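Local coordinates for protein particle-associated glycoside hydrolase (Acinetobacter phage Fri1, PDB 6C72) that probably cleaves the capsular polysaccharide of Acinetobacter baumannii as the trimeric tailspike of the phage, helping it to enter the host cell, at residues A231-T236 with F259-F264. Numbering follows the deposited sequence.
With ZN (zinc ion), chain M.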
loop_
_atom_site.group_PDB
_atom_site.type_symbol
_atom_site.label_atom_id
_atom_site.label_comp_id
_atom_site.label_asym_id
_atom_site.label_seq_id
_atom_site.Cartn_x
_atom_site.Cartn_y
_atom_site.Cartn_z
ATOM N N ALA A 231 5.157 -17.208 -10.808
ATOM C CA ALA A 231 5.287 -17.242 -12.260
ATOM C C ALA A 231 5.756 -15.890 -12.774
ATOM O O ALA A 231 5.263 -14.842 -12.333
ATOM C CB ALA A 231 3.969 -17.626 -12.945
ATOM N N LYS A 232 6.722 -15.924 -13.697
ATOM C CA LYS A 232 7.269 -14.724 -14.323
ATOM C C LYS A 232 7.475 -14.961 -15.813
ATOM O O LYS A 232 7.974 -16.017 -16.215
ATOM C CB LYS A 232 8.598 -14.319 -13.683
ATOM C CG LYS A 232 8.444 -13.857 -12.263
ATOM C CD LYS A 232 9.775 -13.727 -11.553
ATOM C CE LYS A 232 9.575 -13.217 -10.119
ATOM N NZ LYS A 232 10.760 -12.429 -9.647
ATOM N N TRP A 233 7.092 -13.972 -16.626
ATOM C CA TRP A 233 7.253 -14.036 -18.083
ATOM C C TRP A 233 6.633 -15.321 -18.647
ATOM O O TRP A 233 7.286 -16.120 -19.324
ATOM C CB TRP A 233 8.721 -13.913 -18.475
ATOM C CG TRP A 233 9.318 -12.630 -18.054
ATOM C CD1 TRP A 233 10.179 -12.430 -17.011
ATOM C CD2 TRP A 233 9.128 -11.348 -18.669
ATOM N NE1 TRP A 233 10.532 -11.103 -16.931
ATOM C CE2 TRP A 233 9.901 -10.415 -17.935
ATOM C CE3 TRP A 233 8.374 -10.896 -19.757
ATOM C CZ2 TRP A 233 9.942 -9.058 -18.259
ATOM C CZ3 TRP A 233 8.415 -9.547 -20.078
ATOM C CH2 TRP A 233 9.198 -8.645 -19.332
ATOM N N VAL A 234 5.358 -15.531 -18.326
ATOM C CA VAL A 234 4.587 -16.660 -18.827
ATOM C C VAL A 234 3.349 -16.131 -19.533
ATOM O O VAL A 234 2.610 -15.315 -18.973
ATOM C CB VAL A 234 4.195 -17.631 -17.697
ATOM C CG1 VAL A 234 3.088 -18.552 -18.170
ATOM C CG2 VAL A 234 5.405 -18.441 -17.274
ATOM N N ASP A 235 3.118 -16.606 -20.749
ATOM C CA ASP A 235 1.884 -16.362 -21.475
ATOM C C ASP A 235 1.076 -17.651 -21.507
ATOM O O ASP A 235 1.634 -18.750 -21.431
ATOM C CB ASP A 235 2.164 -15.876 -22.903
ATOM C CG ASP A 235 2.873 -14.517 -22.944
ATOM O OD1 ASP A 235 3.147 -13.927 -21.873
ATOM O OD2 ASP A 235 3.145 -14.027 -24.059
ATOM N N THR A 236 -0.245 -17.516 -21.555
ATOM C CA THR A 236 -1.135 -18.656 -21.737
ATOM C C THR A 236 -2.153 -18.318 -22.814
ATOM O O THR A 236 -2.702 -17.214 -22.831
ATOM C CB THR A 236 -1.858 -19.057 -20.426
ATOM O OG1 THR A 236 -2.633 -17.953 -19.942
ATOM C CG2 THR A 236 -0.866 -19.487 -19.353
ATOM N N PHE A 259 2.523 -13.326 -9.450
ATOM C CA PHE A 259 2.620 -13.346 -10.903
ATOM C C PHE A 259 3.099 -11.986 -11.386
ATOM O O PHE A 259 2.549 -10.953 -10.988
ATOM C CB PHE A 259 1.270 -13.686 -11.551
ATOM C CG PHE A 259 0.664 -14.961 -11.035
ATOM C CD1 PHE A 259 -0.108 -14.961 -9.870
ATOM C CD2 PHE A 259 0.870 -16.158 -11.704
ATOM C CE1 PHE A 259 -0.669 -16.133 -9.382
ATOM C CE2 PHE A 259 0.311 -17.345 -11.226
ATOM C CZ PHE A 259 -0.466 -17.332 -10.049
ATOM N N GLU A 260 4.127 -11.989 -12.231
ATOM C CA GLU A 260 4.645 -10.750 -12.792
ATOM C C GLU A 260 4.982 -10.948 -14.261
ATOM O O GLU A 260 5.510 -11.992 -14.639
ATOM C CB GLU A 260 5.884 -10.262 -12.048
ATOM C CG GLU A 260 6.295 -8.867 -12.462
ATOM C CD GLU A 260 7.477 -8.368 -11.675
ATOM O OE1 GLU A 260 7.784 -8.987 -10.628
ATOM O OE2 GLU A 260 8.102 -7.373 -12.103
ATOM N N ASN A 261 4.675 -9.949 -15.083
ATOM C CA ASN A 261 5.034 -9.979 -16.502
ATOM C C ASN A 261 4.416 -11.183 -17.204
ATOM O O ASN A 261 5.048 -11.815 -18.047
ATOM C CB ASN A 261 6.552 -9.966 -16.689
ATOM C CG ASN A 261 7.193 -8.710 -16.128
ATOM O OD1 ASN A 261 6.815 -7.598 -16.490
ATOM N ND2 ASN A 261 8.155 -8.882 -15.224
ATOM N N CYS A 262 3.199 -11.543 -16.812
ATOM C CA CYS A 262 2.491 -12.669 -17.404
ATOM C C CYS A 262 1.338 -12.163 -18.257
ATOM O O CYS A 262 0.747 -11.125 -17.971
ATOM C CB CYS A 262 1.964 -13.630 -16.324
ATOM S SG CYS A 262 3.271 -14.518 -15.413
ATOM N N ASN A 263 1.013 -12.900 -19.306
ATOM C CA ASN A 263 -0.077 -12.529 -20.198
ATOM C C ASN A 263 -1.034 -13.699 -20.294
ATOM O O ASN A 263 -0.729 -14.711 -20.940
ATOM C CB ASN A 263 0.437 -12.132 -21.577
ATOM C CG ASN A 263 1.364 -10.946 -21.513
ATOM O OD1 ASN A 263 0.933 -9.848 -21.188
ATOM N ND2 ASN A 263 2.640 -11.153 -21.828
ATOM N N PHE A 264 -2.182 -13.568 -19.651
ATOM C CA PHE A 264 -3.203 -14.608 -19.696
ATOM C C PHE A 264 -4.159 -14.246 -20.829
ATOM O O PHE A 264 -5.006 -13.359 -20.696
ATOM C CB PHE A 264 -3.868 -14.733 -18.331
ATOM C CG PHE A 264 -2.869 -14.917 -17.208
ATOM C CD1 PHE A 264 -2.288 -16.150 -16.978
ATOM C CD2 PHE A 264 -2.475 -13.852 -16.420
ATOM C CE1 PHE A 264 -1.361 -16.330 -15.966
ATOM C CE2 PHE A 264 -1.544 -14.030 -15.401
ATOM C CZ PHE A 264 -0.997 -15.275 -15.170
HETATM ZN ZN ZN M . 9.374 -6.302 -10.398
HETATM O O HOH W 1 10.365 -10.035 -10.278
HETATM O O HOH W 2 5.479 -13.427 -20.989
HETATM O O HOH W 3 9.057 -4.262 -11.039
#
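Two successive turns of a right-handed parallel beta-helix, the fold usual among phage tailspikes, stack in register where the chain turns a corner at Trp-233 and Asn-261. Both corner residues have positive phi, and their side chains leave the helix side by side. The Asn-261 amide lies 13° from parallel to the indole, and its CB sits over the six-membered ring, 3.5 Å from the centroid, as a CH-pi contact; OD1 hydrogen-bonds to Asn-284 ND2 and to Ser-228 OG of a second subunit. Before the corner, Glu-260 N bonds to Ala-231 O; beyond it, Asn-263 N bonds to Val-234 O. Asn-263 ND2 donates to Asp-235 OD1 at 2.8 Å, approaching from above the carboxylate plane, while Asn-263 OD1 bonds to Thr-286. Inside, Phe-259 CD2 reaches Ala-231 CB at 3.6 Å. Extended, with CG anti to the backbone N (chi1 -170°), Glu-260 brings OE2 within 2.4 Å of a zinc ion; OE1 hydrogen-bonds to Tyr-258 OH, and a water links it to Lys-232 NZ. Asn-256 ND2 of the second subunit also hydrogen-bonds to OE2. Strands 200-202 and 204-207 flank the pair on the Trp-233 side, and strands 280-283 and 286-289 continue the stack beyond Asn-261.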